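Local structure of TqaL (Neurospora crassa, 7EEH) at residues 277-282 with 293-298; 83-88 with 157-162; 53-58 with 239-244; 193-198 with 269-274. The protein belongs to the 2OG-Fe dioxygenase family of the cupin clan and binds an iron(III) ion within a fold built around beta sheets. The protein carries 1 engineered substitution. One frame throughout, in Å; residues are numbered along the deposited sequence.

Contact 1: 277-282 with 293-298; sequences RRPVKK and DSFRPH
Arg277 and Asp293 meet head-on in a two-pronged salt bridge, joining two parts of the surface loop between strands 267-277 and 304-306. NH2 of Arg277 gives a hydrogen bond to OD1 of Asp293 at 2.9 Å, and NH1 reaches OD2, also at 2.9 Å. Both oxygens are approached on their syn sides and sit near the guanidinium plane, although the two flat groups are turned 31° against each other. The arginine chain, extended from CG to NE, suits this reach from the end of strand 267-277.

Backbone groups complete the polar part. Val280 N donates to Asp293 OD2 at 2.8 Å, almost in line with the C-O bond, so this oxygen accepts two bonds. NH1 of Arg277 also bonds Arg278 O, and a water bridges Val280 O and Asp293 N.

The apolar part is small: Pro279 CB lies 3.8 Å from CZ of Phe295, at the edge of the ring. Phe295 also packs on Lys158 and Val160 of strand 158-170.

With a guanidinium and an amide N-H directed at it, the Asp293 carboxylate is probably held ionised, and the two-nitrogen, end-on grip of Arg277 would fix the rotation of both groups.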
loop_
_atom_site.group_PDB
_atom_site.type_symbol
_atom_site.label_atom_id
_atom_site.label_comp_id
_atom_site.label_asym_id
_atom_site.label_seq_id
_atom_site.Cartn_x
_atom_site.Cartn_y
_atom_site.Cartn_z
ATOM N N ARG B 277 -32.749 2.346 -0.856
ATOM C CA ARG B 277 -33.561 1.306 -1.487
ATOM C C ARG B 277 -33.816 1.641 -2.950
ATOM O O ARG B 277 -33.660 2.787 -3.383
ATOM C CB ARG B 277 -34.895 1.119 -0.765
ATOM C CG ARG B 277 -35.781 2.390 -0.749
ATOM C CD ARG B 277 -37.224 2.047 -0.373
ATOM N NE ARG B 277 -38.059 3.237 -0.164
ATOM C CZ ARG B 277 -38.503 4.024 -1.144
ATOM N NH1 ARG B 277 -38.205 3.761 -2.413
ATOM N NH2 ARG B 277 -39.261 5.075 -0.864
ATOM N N ARG B 278 -34.192 0.611 -3.719
ATOM C CA ARG B 278 -34.712 0.827 -5.062
ATOM C C ARG B 278 -36.068 1.539 -4.968
ATOM O O ARG B 278 -36.747 1.462 -3.941
ATOM C CB ARG B 278 -34.849 -0.503 -5.812
ATOM C CG ARG B 278 -33.510 -1.244 -6.050
ATOM C CD ARG B 278 -32.610 -0.447 -6.969
ATOM N NE ARG B 278 -31.674 -1.250 -7.763
ATOM C CZ ARG B 278 -30.730 -0.712 -8.541
ATOM N NH1 ARG B 278 -30.602 0.614 -8.610
ATOM N NH2 ARG B 278 -29.903 -1.481 -9.245
ATOM N N PRO B 279 -36.474 2.249 -6.020
ATOM C CA PRO B 279 -37.749 2.982 -5.968
ATOM C C PRO B 279 -38.939 2.042 -5.904
ATOM O O PRO B 279 -38.862 0.863 -6.263
ATOM C CB PRO B 279 -37.762 3.793 -7.269
ATOM C CG PRO B 279 -36.826 3.082 -8.175
ATOM C CD PRO B 279 -35.773 2.449 -7.303
ATOM N N VAL B 280 -40.065 2.592 -5.443
ATOM C CA VAL B 280 -41.303 1.828 -5.406
ATOM C C VAL B 280 -41.765 1.512 -6.825
ATOM O O VAL B 280 -41.661 2.344 -7.736
ATOM C CB VAL B 280 -42.380 2.596 -4.624
ATOM C CG1 VAL B 280 -43.700 1.841 -4.618
ATOM C CG2 VAL B 280 -41.913 2.842 -3.191
ATOM N N LYS B 281 -42.296 0.300 -7.012
ATOM C CA LYS B 281 -42.726 -0.174 -8.319
ATOM C C LYS B 281 -44.075 0.433 -8.694
ATOM O O LYS B 281 -45.023 0.398 -7.907
ATOM C CB LYS B 281 -42.822 -1.705 -8.316
ATOM C CG LYS B 281 -42.540 -2.383 -9.659
ATOM C CD LYS B 281 -42.927 -3.871 -9.631
ATOM C CE LYS B 281 -42.500 -4.522 -8.322
ATOM N NZ LYS B 281 -42.191 -5.991 -8.378
ATOM N N LYS B 282 -44.142 0.985 -9.916
ATOM C CA LYS B 282 -45.383 1.519 -10.487
ATOM C C LYS B 282 -46.513 0.512 -10.463
ATOM O O LYS B 282 -47.688 0.896 -10.293
ATOM C CB LYS B 282 -45.137 1.945 -11.933
ATOM N N ASP B 293 -41.937 7.325 -5.892
ATOM C CA ASP B 293 -40.878 8.230 -5.484
ATOM C C ASP B 293 -40.693 9.321 -6.523
ATOM O O ASP B 293 -40.640 9.045 -7.727
ATOM C CB ASP B 293 -39.573 7.461 -5.306
ATOM C CG ASP B 293 -39.673 6.420 -4.239
ATOM O OD1 ASP B 293 -39.889 6.814 -3.079
ATOM O OD2 ASP B 293 -39.555 5.219 -4.559
ATOM N N SER B 294 -40.583 10.560 -6.067
ATOM C CA SER B 294 -40.254 11.656 -6.958
ATOM C C SER B 294 -38.742 11.758 -7.073
ATOM O O SER B 294 -38.035 11.701 -6.063
ATOM C CB SER B 294 -40.833 12.972 -6.438
ATOM O OG SER B 294 -40.027 14.062 -6.841
ATOM N N PHE B 295 -38.243 11.917 -8.296
ATOM C CA PHE B 295 -36.820 12.117 -8.523
ATOM C C PHE B 295 -36.498 13.538 -8.971
ATOM O O PHE B 295 -35.400 13.796 -9.477
ATOM C CB PHE B 295 -36.291 11.086 -9.516
ATOM C CG PHE B 295 -36.193 9.701 -8.935
ATOM C CD1 PHE B 295 -35.131 9.357 -8.105
ATOM C CD2 PHE B 295 -37.178 8.761 -9.186
ATOM C CE1 PHE B 295 -35.042 8.089 -7.555
ATOM C CE2 PHE B 295 -37.102 7.483 -8.640
ATOM C CZ PHE B 295 -36.032 7.147 -7.825
ATOM N N ARG B 296 -37.420 14.469 -8.766
ATOM C CA ARG B 296 -37.129 15.867 -9.034
ATOM C C ARG B 296 -36.006 16.342 -8.115
ATOM O O ARG B 296 -36.072 16.129 -6.897
ATOM C CB ARG B 296 -38.383 16.718 -8.835
ATOM C CG ARG B 296 -39.522 16.287 -9.755
ATOM C CD ARG B 296 -40.728 17.212 -9.664
ATOM N NE ARG B 296 -40.353 18.612 -9.827
ATOM C CZ ARG B 296 -40.064 19.184 -10.993
ATOM N NH1 ARG B 296 -40.105 18.477 -12.119
ATOM N NH2 ARG B 296 -39.736 20.472 -11.031
ATOM N N PRO B 297 -34.960 16.956 -8.647
ATOM C CA PRO B 297 -33.908 17.487 -7.782
ATOM C C PRO B 297 -34.424 18.660 -6.963
ATOM O O PRO B 297 -35.450 19.278 -7.271
ATOM C CB PRO B 297 -32.815 17.919 -8.764
ATOM C CG PRO B 297 -33.509 18.055 -10.076
ATOM C CD PRO B 297 -34.633 17.082 -10.075
ATOM N N HIS B 298 -33.710 18.942 -5.878
ATOM C CA HIS B 298 -34.136 19.993 -4.967
ATOM C C HIS B 298 -33.862 21.344 -5.605
ATOM O O HIS B 298 -32.755 21.600 -6.084
ATOM C CB HIS B 298 -33.406 19.869 -3.630
ATOM C CG HIS B 298 -34.121 20.507 -2.482
ATOM N ND1 HIS B 298 -34.362 21.863 -2.416
ATOM C CD2 HIS B 298 -34.620 19.980 -1.339
ATOM C CE1 HIS B 298 -34.992 22.141 -1.288
ATOM N NE2 HIS B 298 -35.162 21.015 -0.618
HETATM O O HOH W 1 -40.972 5.311 -7.612
#

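Contact 2: 83-88 with 157-162; sequences FDFSTR and DKWVCT
Phe83 and Trp159 face each other as a hydrogen-bonded antiparallel pair joining neighbouring strands 74-84 and 158-170 of the large antiparallel sheet, and here the contact is tight. Trp159 N donates to Phe83 O at 2.8 Å, while Phe83 N returns a more bent bond to Trp159 O. Two residues on, Phe85 N meets Asp157 O at 2.9 Å, nearly along the C=O axis. Apolar side chains suit the buried face of Phe83, Trp159 and Cys161, where Phe83 CE2 packs 3.8 Å from Cys161 CB. Phe85, just past the strand end, adds its ring rim to rim with the indole, CE2 to Trp159 NE1 at 3.3 Å, with the planes at 76°.

On the other face the grip is looser and electrostatic. Buried Asp84 and partly exposed Lys158 run side by side, with a long salt bridge of 3.7 Å from Asp84 OD1 to Lys158 NZ. The lysine bends at its last torsion (chi4 51°), which brings NZ to within 2.8 Å of Asp157 OD1. Asp84 OD1 also accepts from Ser86 N, an Asx turn, and from Thr87 N; its OD2 pairs with Arg91.

Lys158, lying between Asp84 and Asp157, would offset the mutual repulsion of their carboxylates.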
loop_
_atom_site.group_PDB
_atom_site.type_symbol
_atom_site.label_atom_id
_atom_site.label_comp_id
_atom_site.label_asym_id
_atom_site.label_seq_id
_atom_site.Cartn_x
_atom_site.Cartn_y
_atom_site.Cartn_z
ATOM N N PHE B 83 -28.959 7.990 -5.652
ATOM C CA PHE B 83 -27.807 7.381 -6.304
ATOM C C PHE B 83 -28.213 7.100 -7.750
ATOM O O PHE B 83 -29.043 6.225 -8.006
ATOM C CB PHE B 83 -27.383 6.109 -5.578
ATOM C CG PHE B 83 -26.682 6.346 -4.259
ATOM C CD1 PHE B 83 -25.410 6.884 -4.218
ATOM C CD2 PHE B 83 -27.291 5.994 -3.065
ATOM C CE1 PHE B 83 -24.757 7.070 -3.007
ATOM C CE2 PHE B 83 -26.651 6.181 -1.853
ATOM C CZ PHE B 83 -25.381 6.724 -1.824
ATOM N N ASP B 84 -27.669 7.867 -8.690
ATOM C CA ASP B 84 -28.029 7.781 -10.102
ATOM C C ASP B 84 -26.891 7.081 -10.835
ATOM O O ASP B 84 -25.815 7.662 -11.028
ATOM C CB ASP B 84 -28.281 9.175 -10.679
ATOM C CG ASP B 84 -28.899 9.135 -12.068
ATOM O OD1 ASP B 84 -28.653 8.158 -12.803
ATOM O OD2 ASP B 84 -29.639 10.082 -12.418
ATOM N N PHE B 85 -27.121 5.847 -11.249
ATOM C CA PHE B 85 -26.057 5.076 -11.872
ATOM C C PHE B 85 -26.043 5.199 -13.390
ATOM O O PHE B 85 -25.232 4.537 -14.041
ATOM C CB PHE B 85 -26.145 3.621 -11.426
ATOM C CG PHE B 85 -25.559 3.402 -10.065
ATOM C CD1 PHE B 85 -24.188 3.471 -9.877
ATOM C CD2 PHE B 85 -26.371 3.196 -8.968
ATOM C CE1 PHE B 85 -23.639 3.299 -8.623
ATOM C CE2 PHE B 85 -25.826 3.032 -7.706
ATOM C CZ PHE B 85 -24.463 3.077 -7.536
ATOM N N SER B 86 -26.897 6.049 -13.961
ATOM C CA SER B 86 -26.751 6.469 -15.348
ATOM C C SER B 86 -25.851 7.690 -15.455
ATOM O O SER B 86 -24.928 7.718 -16.267
ATOM C CB SER B 86 -28.115 6.780 -15.966
ATOM O OG SER B 86 -28.996 5.698 -15.784
ATOM N N THR B 87 -26.113 8.705 -14.639
ATOM C CA THR B 87 -25.219 9.848 -14.546
ATOM C C THR B 87 -24.014 9.574 -13.659
ATOM O O THR B 87 -23.105 10.406 -13.613
ATOM C CB THR B 87 -25.974 11.073 -14.022
ATOM O OG1 THR B 87 -26.339 10.858 -12.654
ATOM C CG2 THR B 87 -27.242 11.316 -14.846
ATOM N N ARG B 88 -23.986 8.433 -12.975
ATOM C CA ARG B 88 -22.904 8.064 -12.064
ATOM C C ARG B 88 -22.597 9.194 -11.080
ATOM O O ARG B 88 -21.457 9.647 -10.936
ATOM C CB ARG B 88 -21.660 7.644 -12.843
ATOM C CG ARG B 88 -21.703 6.189 -13.261
ATOM C CD ARG B 88 -20.874 5.937 -14.502
ATOM N NE ARG B 88 -19.447 5.829 -14.205
ATOM C CZ ARG B 88 -18.824 4.690 -13.912
ATOM N NH1 ARG B 88 -19.499 3.545 -13.863
ATOM N NH2 ARG B 88 -17.519 4.695 -13.668
ATOM N N ASP B 157 -32.184 2.152 -12.566
ATOM C CA ASP B 157 -30.794 2.554 -12.418
ATOM C C ASP B 157 -30.602 3.622 -11.339
ATOM O O ASP B 157 -29.520 4.212 -11.247
ATOM C CB ASP B 157 -30.260 3.071 -13.752
ATOM C CG ASP B 157 -31.094 4.219 -14.312
ATOM O OD1 ASP B 157 -32.031 4.704 -13.638
ATOM O OD2 ASP B 157 -30.810 4.648 -15.447
ATOM N N LYS B 158 -31.633 3.897 -10.547
ATOM C CA LYS B 158 -31.621 4.932 -9.524
ATOM C C LYS B 158 -31.988 4.317 -8.183
ATOM O O LYS B 158 -32.871 3.459 -8.114
ATOM C CB LYS B 158 -32.623 6.055 -9.841
ATOM C CG LYS B 158 -32.198 7.006 -10.948
ATOM C CD LYS B 158 -33.405 7.562 -11.702
ATOM C CE LYS B 158 -32.992 8.282 -12.991
ATOM N NZ LYS B 158 -32.086 7.452 -13.864
ATOM N N TRP B 159 -31.310 4.752 -7.121
ATOM C CA TRP B 159 -31.699 4.419 -5.760
ATOM C C TRP B 159 -32.141 5.685 -5.041
ATOM O O TRP B 159 -31.639 6.774 -5.314
ATOM C CB TRP B 159 -30.557 3.795 -4.943
ATOM C CG TRP B 159 -29.839 2.597 -5.506
ATOM C CD1 TRP B 159 -28.977 2.583 -6.551
ATOM C CD2 TRP B 159 -29.871 1.255 -4.993
ATOM N NE1 TRP B 159 -28.491 1.314 -6.753
ATOM C CE2 TRP B 159 -29.026 0.479 -5.811
ATOM C CE3 TRP B 159 -30.555 0.632 -3.937
ATOM C CZ2 TRP B 159 -28.834 -0.883 -5.611
ATOM C CZ3 TRP B 159 -30.363 -0.727 -3.731
ATOM C CH2 TRP B 159 -29.515 -1.472 -4.575
ATOM N N VAL B 160 -33.067 5.523 -4.108
ATOM C CA VAL B 160 -33.458 6.581 -3.186
ATOM C C VAL B 160 -32.713 6.348 -1.887
ATOM O O VAL B 160 -32.775 5.249 -1.325
ATOM C CB VAL B 160 -34.974 6.585 -2.931
ATOM C CG1 VAL B 160 -35.348 7.745 -1.992
ATOM C CG2 VAL B 160 -35.735 6.649 -4.232
ATOM N N CYS B 161 -32.017 7.371 -1.407
ATOM C CA CYS B 161 -31.325 7.300 -0.130
ATOM C C CYS B 161 -31.923 8.365 0.777
ATOM O O CYS B 161 -31.743 9.568 0.533
ATOM C CB CYS B 161 -29.825 7.501 -0.299
ATOM S SG CYS B 161 -28.947 7.582 1.290
ATOM N N THR B 162 -32.652 7.932 1.800
ATOM C CA THR B 162 -33.178 8.848 2.799
ATOM C C THR B 162 -32.175 8.936 3.944
ATOM O O THR B 162 -31.870 7.929 4.589
ATOM C CB THR B 162 -34.548 8.406 3.315
ATOM O OG1 THR B 162 -35.389 8.092 2.207
ATOM C CG2 THR B 162 -35.199 9.544 4.091
#

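Contact 3: 53-58 with 239-244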
loop_
_atom_site.group_PDB
_atom_site.type_symbol
_atom_site.label_atom_id
_atom_site.label_comp_id
_atom_site.label_asym_id
_atom_site.label_seq_id
_atom_site.Cartn_x
_atom_site.Cartn_y
_atom_site.Cartn_z
ATOM N N ALA B 53 -10.750 19.947 7.515
ATOM C CA ALA B 53 -11.644 20.939 8.094
ATOM C C ALA B 53 -13.081 20.430 8.110
ATOM O O ALA B 53 -13.796 20.602 9.104
ATOM C CB ALA B 53 -11.534 22.253 7.320
ATOM N N ASP B 54 -13.514 19.776 7.028
ATOM C CA ASP B 54 -14.877 19.259 6.984
ATOM C C ASP B 54 -15.067 18.063 7.909
ATOM O O ASP B 54 -16.156 17.886 8.464
ATOM C CB ASP B 54 -15.250 18.899 5.554
ATOM C CG ASP B 54 -15.692 20.115 4.763
ATOM O OD1 ASP B 54 -15.964 21.156 5.398
ATOM O OD2 ASP B 54 -15.761 20.041 3.528
ATOM N N LEU B 55 -14.039 17.220 8.069
ATOM C CA LEU B 55 -14.131 16.162 9.067
ATOM C C LEU B 55 -14.317 16.749 10.464
ATOM O O LEU B 55 -15.110 16.235 11.261
ATOM C CB LEU B 55 -12.891 15.266 9.013
ATOM C CG LEU B 55 -12.777 14.350 7.787
ATOM C CD1 LEU B 55 -11.327 14.014 7.543
ATOM C CD2 LEU B 55 -13.600 13.095 7.971
ATOM N N ASP B 56 -13.595 17.830 10.779
ATOM C CA ASP B 56 -13.822 18.532 12.040
ATOM C C ASP B 56 -15.247 19.065 12.118
ATOM O O ASP B 56 -15.942 18.876 13.120
ATOM C CB ASP B 56 -12.839 19.696 12.190
ATOM C CG ASP B 56 -11.457 19.248 12.552
ATOM O OD1 ASP B 56 -11.309 18.134 13.097
ATOM O OD2 ASP B 56 -10.510 20.016 12.288
ATOM N N ALA B 57 -15.687 19.759 11.072
ATOM C CA ALA B 57 -17.007 20.383 11.092
ATOM C C ALA B 57 -18.128 19.359 11.176
ATOM O O ALA B 57 -19.229 19.689 11.636
ATOM C CB ALA B 57 -17.196 21.255 9.853
ATOM N N LEU B 58 -17.879 18.126 10.736
ATOM C CA LEU B 58 -18.875 17.072 10.869
ATOM C C LEU B 58 -19.176 16.752 12.328
ATOM O O LEU B 58 -20.258 16.247 12.635
ATOM C CB LEU B 58 -18.388 15.820 10.123
ATOM C CG LEU B 58 -19.401 14.902 9.458
ATOM C CD1 LEU B 58 -20.338 15.683 8.567
ATOM C CD2 LEU B 58 -18.666 13.778 8.672
ATOM N N HIS B 239 -16.563 5.702 18.432
ATOM C CA HIS B 239 -15.570 6.675 18.018
ATOM C C HIS B 239 -15.980 7.285 16.689
ATOM O O HIS B 239 -16.587 6.620 15.838
ATOM C CB HIS B 239 -14.176 6.029 17.897
ATOM C CG HIS B 239 -13.715 5.344 19.150
ATOM N ND1 HIS B 239 -13.521 3.980 19.227
ATOM C CD2 HIS B 239 -13.420 5.834 20.379
ATOM C CE1 HIS B 239 -13.117 3.661 20.444
ATOM N NE2 HIS B 239 -13.052 4.766 21.163
ATOM N N PHE B 240 -15.634 8.563 16.533
ATOM C CA PHE B 240 -15.945 9.354 15.355
ATOM C C PHE B 240 -15.787 8.546 14.072
ATOM O O PHE B 240 -14.694 8.070 13.755
ATOM C CB PHE B 240 -15.027 10.588 15.312
ATOM C CG PHE B 240 -15.215 11.437 14.094
ATOM C CD1 PHE B 240 -16.460 11.967 13.796
ATOM C CD2 PHE B 240 -14.150 11.717 13.254
ATOM C CE1 PHE B 240 -16.655 12.746 12.674
ATOM C CE2 PHE B 240 -14.320 12.510 12.125
ATOM C CZ PHE B 240 -15.584 13.027 11.830
ATOM N N LEU B 241 -16.892 8.380 13.350
ATOM C CA LEU B 241 -17.019 7.764 12.026
ATOM C C LEU B 241 -17.040 6.239 12.070
ATOM O O LEU B 241 -16.992 5.630 11.001
ATOM C CB LEU B 241 -15.925 8.211 11.045
ATOM C CG LEU B 241 -15.949 9.694 10.645
ATOM C CD1 LEU B 241 -14.779 10.028 9.729
ATOM C CD2 LEU B 241 -17.274 10.043 9.975
ATOM N N ASP B 242 -17.093 5.610 13.248
ATOM C CA ASP B 242 -17.554 4.229 13.330
ATOM C C ASP B 242 -18.791 4.050 12.448
ATOM O O ASP B 242 -19.756 4.814 12.561
ATOM C CB ASP B 242 -17.896 3.864 14.775
ATOM C CG ASP B 242 -16.654 3.511 15.626
ATOM O OD1 ASP B 242 -15.517 3.460 15.098
ATOM O OD2 ASP B 242 -16.840 3.263 16.833
ATOM N N THR B 243 -18.759 3.040 11.576
ATOM C CA THR B 243 -19.778 2.866 10.540
ATOM C C THR B 243 -20.190 1.404 10.424
ATOM O O THR B 243 -19.343 0.523 10.235
ATOM C CB THR B 243 -19.277 3.365 9.172
ATOM O OG1 THR B 243 -19.112 4.792 9.199
ATOM C CG2 THR B 243 -20.277 3.033 8.086
ATOM N N LEU B 244 -21.493 1.162 10.532
ATOM C CA LEU B 244 -22.108 -0.141 10.293
ATOM C C LEU B 244 -22.913 -0.070 9.005
ATOM O O LEU B 244 -23.718 0.851 8.835
ATOM C CB LEU B 244 -23.032 -0.525 11.454
ATOM C CG LEU B 244 -23.868 -1.777 11.208
ATOM C CD1 LEU B 244 -22.975 -3.019 11.213
ATOM C CD2 LEU B 244 -25.014 -1.894 12.226
#
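Leu55 supplies the first touch between helix 52-58 and the turn leading into strand 243-247 of the large sheet, sending CD2 to within 3.7 Å of Leu241 CD1, the two side chains crossing at about a right angle. Its backbone takes part as well: Leu55 O lies 3.3 Å from Phe240 CZ, approaching the ring obliquely. The same carbonyl accepts a weak hydrogen bond from Leu58 N.

One helical turn later, Leu58 directs its CB toward the loop. CB comes up to the edge of the Phe240 ring, 4.3 Å from CZ, while CD2 lies 4.2 Å from Leu241 CD2. Leu241 thus puts one methyl against each helix leucine, and its CG sits over the centre of one face of the Phe240 ring. These neighbours fill the central positions of a type II beta turn, closed by Asp242 N to His239 O at 2.8 Å. Leu241 takes a positive phi of 80° there, uncommon for a residue with a side chain. With CG anti to the backbone N (chi1 177°), the Phe240 ring extends from the turn to the helix. Leu241 also packs on Met41, Val42 and Leu45 of helix 38-48.

No hydrogen bond crosses between the segments; the turn's polar groups are met within it, Asp242 OD2 accepting from His239 N, and by neighbours such as Tyr195 and Gly38, and cohesion across the contact rests on apolar packing.

Contact 4: 193-198 with 269-274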
loop_
_atom_site.group_PDB
_atom_site.type_symbol
_atom_site.label_atom_id
_atom_site.label_comp_id
_atom_site.label_asym_id
_atom_site.label_seq_id
_atom_site.Cartn_x
_atom_site.Cartn_y
_atom_site.Cartn_z
ATOM N N THR B 193 -25.233 3.261 9.252
ATOM C CA THR B 193 -25.301 4.114 10.434
ATOM C C THR B 193 -23.887 4.513 10.819
ATOM O O THR B 193 -23.052 3.650 11.115
ATOM C CB THR B 193 -25.984 3.399 11.594
ATOM O OG1 THR B 193 -25.238 2.221 11.928
ATOM C CG2 THR B 193 -27.389 2.986 11.184
ATOM N N THR B 194 -23.627 5.814 10.815
ATOM C CA THR B 194 -22.299 6.362 11.023
ATOM C C THR B 194 -22.358 7.282 12.233
ATOM O O THR B 194 -23.245 8.132 12.327
ATOM C CB THR B 194 -21.831 7.110 9.776
ATOM O OG1 THR B 194 -21.615 6.165 8.714
ATOM C CG2 THR B 194 -20.546 7.891 10.031
ATOM N N TYR B 195 -21.434 7.080 13.163
ATOM C CA TYR B 195 -21.411 7.781 14.435
ATOM C C TYR B 195 -20.629 9.079 14.304
ATOM O O TYR B 195 -19.500 9.087 13.805
ATOM C CB TYR B 195 -20.782 6.866 15.478
ATOM C CG TYR B 195 -20.421 7.452 16.809
ATOM C CD1 TYR B 195 -19.206 8.107 17.001
ATOM C CD2 TYR B 195 -21.256 7.280 17.903
ATOM C CE1 TYR B 195 -18.854 8.611 18.248
ATOM C CE2 TYR B 195 -20.917 7.781 19.149
ATOM C CZ TYR B 195 -19.719 8.441 19.313
ATOM O OH TYR B 195 -19.383 8.923 20.557
ATOM N N LEU B 196 -21.229 10.174 14.751
ATOM C CA LEU B 196 -20.562 11.467 14.707
ATOM C C LEU B 196 -20.004 11.907 16.053
ATOM O O LEU B 196 -18.986 12.608 16.081
ATOM C CB LEU B 196 -21.524 12.549 14.200
ATOM C CG LEU B 196 -21.992 12.393 12.755
ATOM C CD1 LEU B 196 -22.907 13.578 12.374
ATOM C CD2 LEU B 196 -20.760 12.277 11.841
ATOM N N GLY B 197 -20.653 11.544 17.148
ATOM C CA GLY B 197 -20.202 11.938 18.469
ATOM C C GLY B 197 -21.256 11.575 19.493
ATOM O O GLY B 197 -22.329 11.064 19.161
ATOM N N SER B 198 -20.931 11.857 20.754
ATOM C CA SER B 198 -21.858 11.641 21.859
ATOM C C SER B 198 -21.426 12.464 23.072
ATOM O O SER B 198 -20.341 13.047 23.096
ATOM C CB SER B 198 -21.937 10.170 22.227
ATOM O OG SER B 198 -20.753 9.754 22.883
ATOM N N ARG B 269 -26.478 11.241 21.589
ATOM C CA ARG B 269 -25.750 10.423 20.615
ATOM C C ARG B 269 -26.077 10.953 19.230
ATOM O O ARG B 269 -27.256 11.024 18.868
ATOM C CB ARG B 269 -26.155 8.953 20.724
ATOM C CG ARG B 269 -25.376 7.973 19.836
ATOM C CD ARG B 269 -25.809 6.571 20.210
ATOM N NE ARG B 269 -25.303 5.517 19.337
ATOM C CZ ARG B 269 -25.985 4.944 18.351
ATOM N NH1 ARG B 269 -27.223 5.334 18.051
ATOM N NH2 ARG B 269 -25.413 3.963 17.659
ATOM N N ASP B 270 -25.056 11.319 18.459
ATOM C CA ASP B 270 -25.243 11.920 17.139
ATOM C C ASP B 270 -24.897 10.905 16.050
ATOM O O ASP B 270 -23.773 10.395 16.016
ATOM C CB ASP B 270 -24.382 13.169 16.984
ATOM C CG ASP B 270 -24.641 14.200 18.080
ATOM O OD1 ASP B 270 -25.738 14.179 18.668
ATOM O OD2 ASP B 270 -23.737 15.011 18.354
HETATM N N MSE B 271 -25.849 10.647 15.153
HETATM C CA MSE B 271 -25.704 9.660 14.072
HETATM C C MSE B 271 -26.019 10.268 12.709
HETATM O O MSE B 271 -26.813 11.206 12.615
HETATM C CB MSE B 271 -26.654 8.470 14.274
HETATM C CG MSE B 271 -26.479 7.673 15.563
HETATM SE SE MSE B 271 -24.683 6.979 15.842
HETATM C CE MSE B 271 -24.868 5.518 14.513
ATOM N N LEU B 272 -25.425 9.716 11.657
ATOM C CA LEU B 272 -25.980 9.807 10.314
ATOM C C LEU B 272 -26.570 8.440 9.985
ATOM O O LEU B 272 -25.891 7.425 10.147
ATOM C CB LEU B 272 -24.908 10.201 9.294
ATOM C CG LEU B 272 -24.292 11.593 9.478
ATOM C CD1 LEU B 272 -23.091 11.768 8.569
ATOM C CD2 LEU B 272 -25.347 12.684 9.223
ATOM N N ILE B 273 -27.832 8.409 9.556
ATOM C CA ILE B 273 -28.524 7.161 9.247
ATOM C C ILE B 273 -28.961 7.221 7.788
ATOM O O ILE B 273 -29.790 8.063 7.415
ATOM C CB ILE B 273 -29.718 6.913 10.177
ATOM C CG1 ILE B 273 -29.259 6.920 11.636
ATOM C CG2 ILE B 273 -30.394 5.590 9.830
ATOM C CD1 ILE B 273 -30.378 6.965 12.625
ATOM N N PHE B 274 -28.391 6.340 6.960
ATOM C CA PHE B 274 -28.653 6.284 5.524
ATOM C C PHE B 274 -29.558 5.093 5.248
ATOM O O PHE B 274 -29.145 3.952 5.472
ATOM C CB PHE B 274 -27.360 6.118 4.703
ATOM C CG PHE B 274 -26.275 7.152 4.984
ATOM C CD1 PHE B 274 -25.531 7.106 6.145
ATOM C CD2 PHE B 274 -25.961 8.116 4.032
ATOM C CE1 PHE B 274 -24.522 8.028 6.395
ATOM C CE2 PHE B 274 -24.946 9.045 4.259
ATOM C CZ PHE B 274 -24.227 8.999 5.451
#
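Two successive bends in Met271, chi2 -56° and chi3 -76°, fold this selenomethionine back across the neighbouring strand. SE comes to 3.7 Å from Tyr195 CA, and CE turns to Thr193 CB at 3.8 Å. Tyr195 sets its CG opposite the backbone N (chi1 169°), and SE stands obliquely to the ring in a Met-aromatic contact. Methionine, flexible and polarisable at its sulfur position, suits the place; SE, here the label, also lies above the centre of the Arg269 guanidinium.

Antiparallel pairing joins the backbones. Thr194 N and Leu272 O bond at 2.9 Å, and Leu272 N and Thr194 O at 2.8 Å. Beyond Tyr195 the register slips by one: Leu196 N donates to Asp270 O at 2.8 Å, and Gly197 O accepts from Asp270 N, so that two residues face one in a classic beta bulge. Gly197, without a side chain, accommodates the stretched backbone there. The strands are central neighbours in the antiparallel sheet of the cupin-type fold. The nearest atom of the Ile273 side chain is about 7 Å from the iron ion.

On the face bearing Thr194 and Leu272, Leu196 CD1 packs 3.8 Å from Leu272 CG, and helix 128-141 covers this apolar patch through Leu133. Asp270 forms a salt bridge with Arg167, and Thr194 OG1 hydrogen-bonds Thr243. Near the bulge, Tyr195 OH and Ser198 OG share a hydrogen bond of 2.8 Å.

How the contacts relate
From the N terminus, 53-58 opens the long loop that contact 3 closes at 239-244. Contact 2, joining 83-88 with 157-162, is nested inside that loop. Contact 4 starts within it, at 193-198, and ends beyond it, at 269-274, so contacts 3 and 4 cross; they also touch, for strands 190-199 and 243-247 are sheet neighbours. Contact 1 follows in series and closes a short loop just after strand 267-277. That strand links the set: it pairs with 190-199 on one side and 158-170 on the other, and Arg277 O at its end probably accepts a hydrogen bond from Val160 N of contact 2. Contact 3 adds a helix to the sheet, across the chain's centre from contact 1.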